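SPbeta prophage-derived uncharacterized protein YorR (Bacillus subtilis, PDB 3KB2) is of unknown function but probably acts as a P-loop nucleotide kinase of the dTMP kinase type, and binds guanosine-3'-monophosphate-5'-diphosphate. Local coordinates at residues Leu3-Gly8 with Ala96-Leu101; Tyr27-Gly32 with Asn57-Arg62; Lys44-Phe49 with Ser78-Arg83; Phe63-Leu68 with Phe87-Ile92. One frame throughout, in Å; residues are numbered along the deposited sequence.

Interaction 1 of 4, residues Leu3-Gly8 with Ala96-Leu101; sequences LIILEG and AKVVYL
Leu6 turns CG away from its own carbonyl carbon (chi1 -56°), and the extended second torsion points CD1 onward and leaves CD2 beside Val99, 3.6 Å from Val99 CB. Val99, with CG1 opposite its backbone N, points the same way, and the two branched chains stand shoulder to shoulder. On the reverse face Ile5 CD1 touches both Ala96 CB (4.2 Å) and Val98 CG2 (4.3 Å); beta-branched residues suit extended strands, and the small Ala96 leaves room for the isoleucine tip. The backbones run parallel in exact one-to-one register, and each carbonyl of Leu3, Ile5 and Glu7 accepts from the residue one place beyond its partner. Of these bonds Val99 N to Ile5 O is the shortest, at 2.6 Å. Gly8 ends the pairing: its positive phi (137°) is one only glycine adopts easily, and its CA rests at the edge of the Tyr100 ring, 4.0 Å from CD1. From here the chain enters the nucleotide-binding loop that leads to Lys14, as in the P-loop fold. Strand 58-61 borders 3-7 on its other side and strand 143-147 borders 96-102; helix 14-25 lies against Leu6 and Leu101, while helix 122-137 packs on Val98 and Tyr100.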
loop_
_atom_site.group_PDB
_atom_site.type_symbol
_atom_site.label_atom_id
_atom_site.label_comp_id
_atom_site.label_asym_id
_atom_site.label_seq_id
_atom_site.Cartn_x
_atom_site.Cartn_y
_atom_site.Cartn_z
ATOM N N LEU A 3 15.168 -19.010 17.372
ATOM C CA LEU A 3 14.836 -18.071 16.307
ATOM C C LEU A 3 13.365 -17.705 16.389
ATOM O O LEU A 3 12.495 -18.527 16.102
ATOM C CB LEU A 3 15.149 -18.699 14.947
ATOM C CG LEU A 3 14.806 -17.898 13.693
ATOM C CD1 LEU A 3 15.603 -16.606 13.668
ATOM C CD2 LEU A 3 15.124 -18.743 12.460
ATOM N N ILE A 4 13.088 -16.464 16.779
ATOM C CA ILE A 4 11.710 -16.000 16.924
ATOM C C ILE A 4 11.221 -15.289 15.678
ATOM O O ILE A 4 11.785 -14.286 15.263
ATOM C CB ILE A 4 11.580 -15.051 18.129
ATOM C CG1 ILE A 4 12.159 -15.729 19.384
ATOM C CG2 ILE A 4 10.123 -14.682 18.344
ATOM C CD1 ILE A 4 12.228 -14.830 20.588
ATOM N N ILE A 5 10.159 -15.812 15.090
ATOM C CA ILE A 5 9.593 -15.240 13.877
ATOM C C ILE A 5 8.226 -14.612 14.158
ATOM O O ILE A 5 7.307 -15.281 14.652
ATOM C CB ILE A 5 9.467 -16.336 12.792
ATOM C CG1 ILE A 5 10.863 -16.891 12.468
ATOM C CG2 ILE A 5 8.849 -15.777 11.537
ATOM C CD1 ILE A 5 10.837 -18.267 11.869
ATOM N N LEU A 6 8.095 -13.329 13.841
ATOM C CA LEU A 6 6.849 -12.593 14.064
ATOM C C LEU A 6 6.118 -12.342 12.756
ATOM O O LEU A 6 6.619 -11.654 11.875
ATOM C CB LEU A 6 7.159 -11.265 14.757
ATOM C CG LEU A 6 7.928 -11.475 16.064
ATOM C CD1 LEU A 6 8.293 -10.138 16.678
ATOM C CD2 LEU A 6 7.061 -12.293 17.033
ATOM N N GLU A 7 4.923 -12.901 12.639
ATOM C CA GLU A 7 4.138 -12.751 11.428
ATOM C C GLU A 7 2.748 -12.242 11.746
ATOM O O GLU A 7 2.282 -12.331 12.880
ATOM C CB GLU A 7 4.045 -14.092 10.687
ATOM C CG GLU A 7 5.373 -14.600 10.145
ATOM C CD GLU A 7 5.784 -13.891 8.872
ATOM O OE1 GLU A 7 5.622 -12.653 8.805
ATOM O OE2 GLU A 7 6.280 -14.561 7.937
ATOM N N GLY A 8 2.087 -11.712 10.727
ATOM C CA GLY A 8 0.750 -11.197 10.916
ATOM C C GLY A 8 0.568 -9.880 10.196
ATOM O O GLY A 8 1.549 -9.233 9.802
ATOM N N ALA A 96 13.172 -22.751 15.681
ATOM C CA ALA A 96 12.234 -21.694 15.400
ATOM C C ALA A 96 10.988 -21.694 16.252
ATOM O O ALA A 96 10.487 -22.742 16.662
ATOM C CB ALA A 96 11.854 -21.728 13.928
ATOM N N LYS A 97 10.516 -20.485 16.532
ATOM C CA LYS A 97 9.291 -20.253 17.284
ATOM C C LYS A 97 8.536 -19.301 16.367
ATOM O O LYS A 97 8.921 -18.134 16.222
ATOM C CB LYS A 97 9.586 -19.574 18.625
ATOM C CG LYS A 97 9.483 -20.491 19.842
ATOM C CD LYS A 97 10.414 -21.694 19.731
ATOM C CE LYS A 97 10.471 -22.486 21.037
ATOM N NZ LYS A 97 9.144 -23.015 21.454
ATOM N N VAL A 98 7.489 -19.812 15.725
ATOM C CA VAL A 98 6.698 -19.016 14.796
ATOM C C VAL A 98 5.512 -18.355 15.471
ATOM O O VAL A 98 4.596 -19.030 15.930
ATOM C CB VAL A 98 6.172 -19.868 13.628
ATOM C CG1 VAL A 98 5.433 -18.977 12.643
ATOM C CG2 VAL A 98 7.325 -20.568 12.944
ATOM N N VAL A 99 5.529 -17.030 15.524
ATOM C CA VAL A 99 4.445 -16.300 16.158
ATOM C C VAL A 99 3.534 -15.629 15.144
ATOM O O VAL A 99 3.999 -14.988 14.204
ATOM C CB VAL A 99 4.999 -15.237 17.111
ATOM C CG1 VAL A 99 3.864 -14.514 17.807
ATOM C CG2 VAL A 99 5.905 -15.885 18.103
ATOM N N TYR A 100 2.231 -15.793 15.333
ATOM C CA TYR A 100 1.239 -15.200 14.446
ATOM C C TYR A 100 0.408 -14.223 15.273
ATOM O O TYR A 100 -0.371 -14.628 16.134
ATOM C CB TYR A 100 0.346 -16.303 13.839
ATOM C CG TYR A 100 -0.875 -15.817 13.068
ATOM C CD1 TYR A 100 -0.825 -14.655 12.288
ATOM C CD2 TYR A 100 -2.081 -16.526 13.107
ATOM C CE1 TYR A 100 -1.947 -14.209 11.575
ATOM C CE2 TYR A 100 -3.207 -16.083 12.389
ATOM C CZ TYR A 100 -3.131 -14.926 11.630
ATOM O OH TYR A 100 -4.236 -14.471 10.933
ATOM N N LEU A 101 0.594 -12.936 15.028
ATOM C CA LEU A 101 -0.159 -11.946 15.758
ATOM C C LEU A 101 -1.264 -11.421 14.863
ATOM O O LEU A 101 -1.004 -10.970 13.746
ATOM C CB LEU A 101 0.753 -10.805 16.197
ATOM C CG LEU A 101 1.932 -11.188 17.096
ATOM C CD1 LEU A 101 2.636 -9.922 17.576
ATOM C CD2 LEU A 101 1.436 -11.986 18.293
#

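Interaction 2 of 4, residues Tyr27-Gly32 with Asn57-Arg62; sequences YPIIKG and NVIIDR
Tyr27 lays its ring over the backbone of Asn57 at the start of two parallel strands, 29-31 and 58-61, joined by a helical beta-alpha-beta crossover within a P-loop kinase fold. The carbonyl carbon Asn57 C sits 3.4 Å above the ring plane, displaced toward the rim, so a flat ring meets a flat peptide. The ring and the Asn57 side-chain amide are turned 40° apart; water 1 donates to Asn57 OD1 and also bonds Tyr27 OH, and both oxygens are further held by Thr2 N. At the edge of the ring, near its plane, Ile59 CG1 packs against Tyr27 CB at 3.8 Å, an apolar neighbour for the carbon half of the tyrosine. At the other end Lys31 and Asp61 run alongside each other, methylene against carboxylate, with Lys31 CD 3.7 Å from Asp61 OD1. Asp61 sends CG opposite its backbone N (chi1 -170°), where OD1 bonds Ser15 OG of the nucleotide pocket; Asp61-Arg62 is consistent with the Asp-Arg motif of thymidylate kinases, and the Asp61 side chain is about 4 Å from bound magnesium. Lys31 NZ instead binds water 2, which Arg62 NE reaches only weakly. Gly32 N donates to Asp61 O at 3.2 Å, approaching 55° out of the carbonyl plane.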
loop_
_atom_site.group_PDB
_atom_site.type_symbol
_atom_site.label_atom_id
_atom_site.label_comp_id
_atom_site.label_asym_id
_atom_site.label_seq_id
_atom_site.Cartn_x
_atom_site.Cartn_y
_atom_site.Cartn_z
ATOM N N TYR A 27 18.070 -10.320 21.934
ATOM C CA TYR A 27 18.203 -10.804 20.565
ATOM C C TYR A 27 18.131 -9.610 19.622
ATOM O O TYR A 27 17.354 -8.687 19.836
ATOM C CB TYR A 27 17.071 -11.762 20.191
ATOM C CG TYR A 27 17.104 -13.134 20.832
ATOM C CD1 TYR A 27 18.208 -13.578 21.561
ATOM C CD2 TYR A 27 16.023 -13.991 20.698
ATOM C CE1 TYR A 27 18.220 -14.852 22.145
ATOM C CE2 TYR A 27 16.022 -15.253 21.268
ATOM C CZ TYR A 27 17.112 -15.681 21.992
ATOM O OH TYR A 27 17.048 -16.925 22.581
ATOM N N PRO A 28 18.960 -9.596 18.572
ATOM C CA PRO A 28 18.900 -8.464 17.644
ATOM C C PRO A 28 17.589 -8.600 16.872
ATOM O O PRO A 28 17.063 -9.700 16.761
ATOM C CB PRO A 28 20.096 -8.695 16.728
ATOM C CG PRO A 28 21.014 -9.536 17.531
ATOM C CD PRO A 28 20.108 -10.467 18.274
ATOM N N ILE A 29 17.077 -7.493 16.342
ATOM C CA ILE A 29 15.837 -7.486 15.571
ATOM C C ILE A 29 16.131 -7.274 14.082
ATOM O O ILE A 29 16.807 -6.315 13.704
ATOM C CB ILE A 29 14.904 -6.340 16.009
ATOM C CG1 ILE A 29 14.610 -6.430 17.504
ATOM C CG2 ILE A 29 13.610 -6.405 15.206
ATOM C CD1 ILE A 29 13.740 -5.286 18.026
ATOM N N ILE A 30 15.592 -8.147 13.238
ATOM C CA ILE A 30 15.810 -8.056 11.796
ATOM C C ILE A 30 14.489 -8.155 11.032
ATOM O O ILE A 30 13.670 -9.021 11.325
ATOM C CB ILE A 30 16.755 -9.198 11.328
ATOM C CG1 ILE A 30 18.146 -8.983 11.924
ATOM C CG2 ILE A 30 16.802 -9.277 9.801
ATOM C CD1 ILE A 30 19.062 -10.153 11.751
ATOM N N LYS A 31 14.284 -7.266 10.066
ATOM C CA LYS A 31 13.076 -7.286 9.247
ATOM C C LYS A 31 13.308 -8.323 8.153
ATOM O O LYS A 31 14.297 -8.247 7.433
ATOM C CB LYS A 31 12.843 -5.913 8.614
ATOM C CG LYS A 31 12.687 -4.786 9.616
ATOM C CD LYS A 31 11.351 -4.861 10.337
ATOM C CE LYS A 31 10.354 -3.827 9.808
ATOM N NZ LYS A 31 9.967 -4.027 8.373
ATOM N N GLY A 32 12.404 -9.288 8.029
ATOM C CA GLY A 32 12.578 -10.321 7.024
ATOM C C GLY A 32 12.103 -9.965 5.631
ATOM O O GLY A 32 12.905 -9.890 4.691
ATOM N N ASN A 57 18.995 -16.977 17.686
ATOM C CA ASN A 57 18.974 -16.026 18.784
ATOM C C ASN A 57 18.725 -14.620 18.259
ATOM O O ASN A 57 19.387 -13.657 18.650
ATOM C CB ASN A 57 20.279 -16.077 19.576
ATOM C CG ASN A 57 20.498 -17.424 20.242
ATOM O OD1 ASN A 57 19.581 -17.980 20.855
ATOM N ND2 ASN A 57 21.714 -17.958 20.127
ATOM N N VAL A 58 17.764 -14.516 17.350
ATOM C CA VAL A 58 17.396 -13.228 16.791
ATOM C C VAL A 58 15.900 -13.239 16.618
ATOM O O VAL A 58 15.272 -14.283 16.708
ATOM C CB VAL A 58 18.064 -12.967 15.423
ATOM C CG1 VAL A 58 19.547 -13.323 15.493
ATOM C CG2 VAL A 58 17.361 -13.750 14.336
ATOM N N ILE A 59 15.342 -12.061 16.391
ATOM C CA ILE A 59 13.913 -11.898 16.201
ATOM C C ILE A 59 13.698 -11.404 14.781
ATOM O O ILE A 59 14.252 -10.382 14.395
ATOM C CB ILE A 59 13.360 -10.858 17.180
ATOM C CG1 ILE A 59 13.601 -11.319 18.620
ATOM C CG2 ILE A 59 11.886 -10.620 16.902
ATOM C CD1 ILE A 59 13.496 -10.210 19.652
ATOM N N ILE A 60 12.910 -12.139 14.004
ATOM C CA ILE A 60 12.636 -11.768 12.622
ATOM C C ILE A 60 11.233 -11.160 12.526
ATOM O O ILE A 60 10.230 -11.862 12.675
ATOM C CB ILE A 60 12.747 -13.003 11.684
ATOM C CG1 ILE A 60 14.182 -13.554 11.734
ATOM C CG2 ILE A 60 12.326 -12.628 10.270
ATOM C CD1 ILE A 60 14.452 -14.744 10.829
ATOM N N ASP A 61 11.178 -9.851 12.296
ATOM C CA ASP A 61 9.925 -9.105 12.172
ATOM C C ASP A 61 9.443 -9.275 10.727
ATOM O O ASP A 61 9.895 -8.563 9.839
ATOM C CB ASP A 61 10.194 -7.623 12.498
ATOM C CG ASP A 61 8.922 -6.793 12.632
ATOM O OD1 ASP A 61 9.038 -5.643 13.090
ATOM O OD2 ASP A 61 7.824 -7.272 12.284
ATOM N N ARG A 62 8.540 -10.233 10.514
ATOM C CA ARG A 62 7.991 -10.566 9.196
ATOM C C ARG A 62 8.993 -11.437 8.440
ATOM O O ARG A 62 10.166 -11.082 8.317
ATOM C CB ARG A 62 7.670 -9.304 8.403
ATOM C CG ARG A 62 6.617 -8.451 9.075
ATOM C CD ARG A 62 5.697 -7.831 8.054
ATOM N NE ARG A 62 6.430 -6.943 7.167
ATOM C CZ ARG A 62 5.858 -6.196 6.231
ATOM N NH1 ARG A 62 4.539 -6.232 6.062
ATOM N NH2 ARG A 62 6.608 -5.413 5.465
HETATM O O HOH W 1 19.779 -18.119 23.635
HETATM O O HOH W 2 9.703 -6.224 6.730
#

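Interaction 3 of 4, residues Lys44-Phe49 with Ser78-Arg83; sequences KLFEHF and SILTER
Ser78 O lies 3.4 Å from the methyl CD2 of Leu45, the nearest approach of a loop to a helix that share no hydrogen bond. The serine is anchored on its own side: its backbone bonds that of Ala38, and Ser78 OG makes a weak hydrogen bond to Ala38 O. Its CB faces Leu45, 3.7 Å from Leu45 CD2. Leu45 reaches so far because its CG is carried opposite the backbone N (chi1 -178°), which throws the branch out from helix 42-52 toward the loop. Leu80 answers from the loop with both methyls. Its CD1 meets Phe49 CD2 at 3.6 Å, the leucine and the ring crossing at a slant. Its CD2 comes in the plane of the Phe46 ring, at the edge, 4.0 Å from CD1, and there the two side chains are nearly perpendicular. One forked side chain can thus serve two aromatic rings about one helical turn apart. Just beyond, Thr81 is the N-cap of helix 82-92: its side chain caps a backbone N, and its own N bonds Gln84 OE1, the reciprocal pattern of a capping box. Val64 of helix 64-70 and Ile88 of helix 82-92 also touch Leu80. Such a helix layer outside a parallel sheet is characteristic of the alpha/beta fold of P-loop kinases.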
loop_
_atom_site.group_PDB
_atom_site.type_symbol
_atom_site.label_atom_id
_atom_site.label_comp_id
_atom_site.label_asym_id
_atom_site.label_seq_id
_atom_site.Cartn_x
_atom_site.Cartn_y
_atom_site.Cartn_z
ATOM N N LYS A 44 17.263 -13.981 -5.769
ATOM C CA LYS A 44 17.691 -13.029 -4.754
ATOM C C LYS A 44 16.841 -13.260 -3.499
ATOM O O LYS A 44 17.364 -13.253 -2.382
ATOM C CB LYS A 44 17.483 -11.576 -5.213
ATOM C CG LYS A 44 18.259 -11.113 -6.451
ATOM C CD LYS A 44 19.743 -10.945 -6.193
ATOM C CE LYS A 44 20.483 -10.498 -7.451
ATOM N NZ LYS A 44 21.957 -10.444 -7.211
ATOM N N LEU A 45 15.534 -13.468 -3.693
ATOM C CA LEU A 45 14.589 -13.672 -2.586
ATOM C C LEU A 45 14.959 -14.860 -1.721
ATOM O O LEU A 45 15.128 -14.734 -0.509
ATOM C CB LEU A 45 13.158 -13.868 -3.118
ATOM C CG LEU A 45 12.011 -14.055 -2.113
ATOM C CD1 LEU A 45 11.767 -12.782 -1.322
ATOM C CD2 LEU A 45 10.750 -14.441 -2.870
ATOM N N PHE A 46 15.081 -16.014 -2.355
ATOM C CA PHE A 46 15.418 -17.242 -1.653
ATOM C C PHE A 46 16.765 -17.162 -0.941
ATOM O O PHE A 46 16.910 -17.623 0.195
ATOM C CB PHE A 46 15.432 -18.412 -2.633
ATOM C CG PHE A 46 15.766 -19.719 -1.993
ATOM C CD1 PHE A 46 14.915 -20.278 -1.041
ATOM C CD2 PHE A 46 16.939 -20.384 -2.324
ATOM C CE1 PHE A 46 15.233 -21.484 -0.425
ATOM C CE2 PHE A 46 17.267 -21.589 -1.715
ATOM C CZ PHE A 46 16.417 -22.142 -0.765
ATOM N N GLU A 47 17.747 -16.582 -1.621
ATOM C CA GLU A 47 19.084 -16.432 -1.062
ATOM C C GLU A 47 19.033 -15.689 0.292
ATOM O O GLU A 47 19.630 -16.123 1.286
ATOM C CB GLU A 47 19.962 -15.677 -2.064
ATOM C CG GLU A 47 21.369 -15.380 -1.584
ATOM C CD GLU A 47 22.150 -14.516 -2.570
ATOM O OE1 GLU A 47 21.727 -13.360 -2.825
ATOM O OE2 GLU A 47 23.186 -14.996 -3.092
ATOM N N HIS A 48 18.301 -14.585 0.328
ATOM C CA HIS A 48 18.172 -13.803 1.547
ATOM C C HIS A 48 17.481 -14.571 2.677
ATOM O O HIS A 48 17.919 -14.522 3.832
ATOM C CB HIS A 48 17.398 -12.521 1.270
ATOM C CG HIS A 48 17.402 -11.569 2.420
ATOM N ND1 HIS A 48 18.543 -10.927 2.846
ATOM C CD2 HIS A 48 16.422 -11.206 3.283
ATOM C CE1 HIS A 48 18.271 -10.213 3.925
ATOM N NE2 HIS A 48 16.989 -10.367 4.210
ATOM N N PHE A 49 16.399 -15.276 2.347
ATOM C CA PHE A 49 15.666 -16.035 3.347
ATOM C C PHE A 49 16.507 -17.169 3.882
ATOM O O PHE A 49 16.442 -17.501 5.063
ATOM C CB PHE A 49 14.364 -16.593 2.766
ATOM C CG PHE A 49 13.259 -15.584 2.680
ATOM C CD1 PHE A 49 13.062 -14.667 3.707
ATOM C CD2 PHE A 49 12.405 -15.556 1.584
ATOM C CE1 PHE A 49 12.032 -13.738 3.650
ATOM C CE2 PHE A 49 11.367 -14.629 1.512
ATOM C CZ PHE A 49 11.181 -13.717 2.548
ATOM N N SER A 78 8.256 -11.226 -6.195
ATOM C CA SER A 78 8.627 -12.633 -6.076
ATOM C C SER A 78 8.079 -13.370 -4.862
ATOM O O SER A 78 7.937 -12.811 -3.775
ATOM C CB SER A 78 10.147 -12.780 -6.079
ATOM O OG SER A 78 10.686 -12.297 -7.291
ATOM N N ILE A 79 7.797 -14.649 -5.065
ATOM C CA ILE A 79 7.281 -15.492 -4.006
ATOM C C ILE A 79 8.086 -16.775 -3.913
ATOM O O ILE A 79 8.614 -17.262 -4.909
ATOM C CB ILE A 79 5.796 -15.854 -4.244
ATOM C CG1 ILE A 79 5.271 -16.684 -3.077
ATOM C CG2 ILE A 79 5.638 -16.675 -5.518
ATOM C CD1 ILE A 79 3.759 -16.745 -3.050
ATOM N N LEU A 80 8.203 -17.317 -2.710
ATOM C CA LEU A 80 8.920 -18.571 -2.555
ATOM C C LEU A 80 8.102 -19.681 -3.197
ATOM O O LEU A 80 6.883 -19.578 -3.286
ATOM C CB LEU A 80 9.096 -18.897 -1.082
ATOM C CG LEU A 80 10.072 -17.982 -0.372
ATOM C CD1 LEU A 80 9.918 -18.155 1.104
ATOM C CD2 LEU A 80 11.478 -18.288 -0.839
ATOM N N THR A 81 8.772 -20.735 -3.652
ATOM C CA THR A 81 8.068 -21.869 -4.230
ATOM C C THR A 81 7.778 -22.810 -3.065
ATOM O O THR A 81 8.341 -22.655 -1.978
ATOM C CB THR A 81 8.919 -22.648 -5.275
ATOM O OG1 THR A 81 10.103 -23.155 -4.654
ATOM C CG2 THR A 81 9.298 -21.759 -6.438
ATOM N N GLU A 82 6.896 -23.777 -3.289
ATOM C CA GLU A 82 6.559 -24.747 -2.259
ATOM C C GLU A 82 7.819 -25.425 -1.755
ATOM O O GLU A 82 8.019 -25.578 -0.554
ATOM C CB GLU A 82 5.618 -25.817 -2.818
ATOM C CG GLU A 82 4.234 -25.319 -3.193
ATOM C CD GLU A 82 3.330 -26.434 -3.695
ATOM O OE1 GLU A 82 3.612 -26.991 -4.788
ATOM O OE2 GLU A 82 2.338 -26.757 -2.994
ATOM N N ARG A 83 8.669 -25.826 -2.687
ATOM C CA ARG A 83 9.894 -26.509 -2.335
ATOM C C ARG A 83 10.818 -25.642 -1.484
ATOM O O ARG A 83 11.334 -26.101 -0.473
ATOM C CB ARG A 83 10.611 -26.979 -3.605
ATOM C CG ARG A 83 11.830 -27.846 -3.355
ATOM C CD ARG A 83 12.594 -28.108 -4.647
ATOM N NE ARG A 83 13.844 -28.836 -4.415
ATOM C CZ ARG A 83 14.792 -29.012 -5.335
ATOM N NH1 ARG A 83 15.896 -29.680 -5.029
ATOM N NH2 ARG A 83 14.638 -28.511 -6.560
#

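Interaction 4 of 4, residues Phe63-Leu68 with Phe87-Ile92; sequences FVYSNL and FIEDKI
Tyr65 OH donates to Glu89 OE2 at 2.7 Å, a short polar link between two buried side chains. Glu89 OE2 receives it on its anti lone pair, the one turned away from the other oxygen, and lies in the plane of the tyrosine ring at its edge. The carboxylate is rotated 56° from that ring, and Gly140 N gives OE2 a second donor, so two neutral donors grip OE2 and would help to stabilise a buried carboxylate. Beside this bond, Val64 and Ile88 pass antiparallel to one another, Val64 CG1 3.7 Å from Ile88 CD1. Phe63 offers the edge of its ring to Ile92 CD1, 4.3 Å from CE2; Ile88 CG2 approaches the same carbon obliquely. Helix 64-70 follows strand 58-61 and helix 82-92 leads into strand 96-102, so this contact lies within the helical crossover between two parallel strands of the P-loop kinase fold. Val64 is also a spacer between rings. With CG1 opposite the carbonyl carbon (chi1 -64°) and CG2 between backbone N and carbonyl carbon, its methyls part: CG1 sits 3.9 Å above the centre of the Phe63 ring, and CG2 3.7 Å above that of Tyr65. Farther out, the Phe63 ring meets that of Phe49 at about 80°, and Ile92 packs on Leu3 and Ile5. The carboxylate of Glu7, at the end of strand 3-7, bonds Phe63 N and Ser66 OG.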
loop_
_atom_site.group_PDB
_atom_site.type_symbol
_atom_site.label_atom_id
_atom_site.label_comp_id
_atom_site.label_asym_id
_atom_site.label_seq_id
_atom_site.Cartn_x
_atom_site.Cartn_y
_atom_site.Cartn_z
ATOM N N PHE A 63 8.523 -12.570 7.925
ATOM C CA PHE A 63 9.411 -13.501 7.247
ATOM C C PHE A 63 8.783 -14.189 6.016
ATOM O O PHE A 63 8.078 -13.543 5.242
ATOM C CB PHE A 63 9.890 -14.518 8.306
ATOM C CG PHE A 63 11.130 -15.285 7.923
ATOM C CD1 PHE A 63 12.072 -14.745 7.051
ATOM C CD2 PHE A 63 11.359 -16.552 8.452
ATOM C CE1 PHE A 63 13.224 -15.463 6.714
ATOM C CE2 PHE A 63 12.506 -17.269 8.120
ATOM C CZ PHE A 63 13.435 -16.724 7.250
ATOM N N VAL A 64 9.054 -15.485 5.838
ATOM C CA VAL A 64 8.556 -16.254 4.695
ATOM C C VAL A 64 7.038 -16.288 4.542
ATOM O O VAL A 64 6.534 -16.348 3.427
ATOM C CB VAL A 64 9.070 -17.735 4.710
ATOM C CG1 VAL A 64 10.591 -17.777 4.554
ATOM C CG2 VAL A 64 8.650 -18.433 6.015
ATOM N N TYR A 65 6.300 -16.255 5.640
ATOM C CA TYR A 65 4.853 -16.305 5.522
ATOM C C TYR A 65 4.273 -15.009 4.987
ATOM O O TYR A 65 3.394 -15.042 4.130
ATOM C CB TYR A 65 4.239 -16.719 6.856
ATOM C CG TYR A 65 4.750 -18.084 7.265
ATOM C CD1 TYR A 65 4.496 -19.215 6.471
ATOM C CD2 TYR A 65 5.568 -18.234 8.383
ATOM C CE1 TYR A 65 5.053 -20.449 6.781
ATOM C CE2 TYR A 65 6.127 -19.458 8.701
ATOM C CZ TYR A 65 5.873 -20.560 7.903
ATOM O OH TYR A 65 6.457 -21.764 8.241
ATOM N N SER A 66 4.768 -13.865 5.457
ATOM C CA SER A 66 4.277 -12.600 4.932
ATOM C C SER A 66 4.596 -12.549 3.436
ATOM O O SER A 66 3.859 -11.942 2.668
ATOM C CB SER A 66 4.952 -11.417 5.623
ATOM O OG SER A 66 4.697 -11.422 7.006
ATOM N N ASN A 67 5.700 -13.172 3.019
ATOM C CA ASN A 67 6.047 -13.168 1.606
ATOM C C ASN A 67 4.942 -13.830 0.796
ATOM O O ASN A 67 4.529 -13.306 -0.232
ATOM C CB ASN A 67 7.360 -13.893 1.344
ATOM C CG ASN A 67 7.651 -14.027 -0.131
ATOM O OD1 ASN A 67 7.957 -13.052 -0.810
ATOM N ND2 ASN A 67 7.550 -15.238 -0.637
ATOM N N LEU A 68 4.466 -14.977 1.269
ATOM C CA LEU A 68 3.394 -15.705 0.608
ATOM C C LEU A 68 2.107 -14.889 0.481
ATOM O O LEU A 68 1.369 -15.028 -0.498
ATOM C CB LEU A 68 3.108 -16.999 1.372
ATOM C CG LEU A 68 3.909 -18.225 0.924
ATOM C CD1 LEU A 68 5.366 -17.864 0.693
ATOM C CD2 LEU A 68 3.780 -19.314 1.989
ATOM N N PHE A 87 11.934 -26.123 2.332
ATOM C CA PHE A 87 13.353 -26.231 2.647
ATOM C C PHE A 87 13.709 -25.349 3.842
ATOM O O PHE A 87 14.400 -25.780 4.756
ATOM C CB PHE A 87 14.177 -25.840 1.414
ATOM C CG PHE A 87 15.658 -25.832 1.638
ATOM C CD1 PHE A 87 16.304 -24.677 2.055
ATOM C CD2 PHE A 87 16.411 -26.977 1.421
ATOM C CE1 PHE A 87 17.682 -24.661 2.253
ATOM C CE2 PHE A 87 17.792 -26.973 1.616
ATOM C CZ PHE A 87 18.429 -25.809 2.033
ATOM N N ILE A 88 13.223 -24.114 3.839
ATOM C CA ILE A 88 13.505 -23.182 4.935
ATOM C C ILE A 88 12.922 -23.645 6.265
ATOM O O ILE A 88 13.550 -23.490 7.308
ATOM C CB ILE A 88 12.971 -21.778 4.616
ATOM C CG1 ILE A 88 13.756 -21.202 3.435
ATOM C CG2 ILE A 88 13.107 -20.875 5.820
ATOM C CD1 ILE A 88 13.142 -19.941 2.883
ATOM N N GLU A 89 11.725 -24.217 6.221
ATOM C CA GLU A 89 11.076 -24.711 7.430
ATOM C C GLU A 89 11.879 -25.847 8.057
ATOM O O GLU A 89 12.152 -25.845 9.256
ATOM C CB GLU A 89 9.664 -25.192 7.102
ATOM C CG GLU A 89 8.775 -24.097 6.531
ATOM C CD GLU A 89 7.379 -24.586 6.243
ATOM O OE1 GLU A 89 7.253 -25.595 5.516
ATOM O OE2 GLU A 89 6.412 -23.962 6.732
ATOM N N ASP A 90 12.256 -26.823 7.243
ATOM C CA ASP A 90 13.027 -27.949 7.745
ATOM C C ASP A 90 14.345 -27.449 8.334
ATOM O O ASP A 90 14.838 -27.960 9.340
ATOM C CB ASP A 90 13.303 -28.942 6.613
ATOM C CG ASP A 90 14.219 -30.072 7.045
ATOM O OD1 ASP A 90 13.785 -30.931 7.844
ATOM O OD2 ASP A 90 15.381 -30.096 6.589
ATOM N N LYS A 91 14.905 -26.429 7.710
ATOM C CA LYS A 91 16.166 -25.882 8.164
ATOM C C LYS A 91 16.145 -25.190 9.548
ATOM O O LYS A 91 17.176 -25.126 10.226
ATOM C CB LYS A 91 16.695 -24.928 7.094
ATOM C CG LYS A 91 18.034 -24.311 7.409
ATOM C CD LYS A 91 18.587 -23.571 6.213
ATOM C CE LYS A 91 19.898 -22.920 6.584
ATOM N NZ LYS A 91 20.666 -22.430 5.420
ATOM N N ILE A 92 14.987 -24.693 9.979
ATOM C CA ILE A 92 14.895 -23.994 11.263
ATOM C C ILE A 92 13.846 -24.562 12.209
ATOM O O ILE A 92 13.531 -23.948 13.226
ATOM C CB ILE A 92 14.554 -22.511 11.043
ATOM C CG1 ILE A 92 13.089 -22.382 10.612
ATOM C CG2 ILE A 92 15.478 -21.918 9.972
ATOM C CD1 ILE A 92 12.621 -20.967 10.354
#

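Interactions 1 and 2 are one sheet: strand 3-7 lies next to 58-61, and Ile4 O stands 2.7 Å from Ile60 N, a probable hydrogen bond. Their centres are 10 Å apart. Interactions 3 and 4, with centres 9 Å apart, belong to one group of helices beside the sheet and share helix 82-92, and both are nested within the chain loop closed by interaction 1. Interaction 4 joins these helices to the sheet, Ile92 CD1 lying 3.6 Å from Ile5 CD1. The ligand lies at the C-terminal ends of the strands: the side chain of Asp61 is about 4 Å from magnesium and that of Leu101 about 6 Å from the nucleotide, whereas the side chain of Phe63 is about 13 Å from the nucleotide.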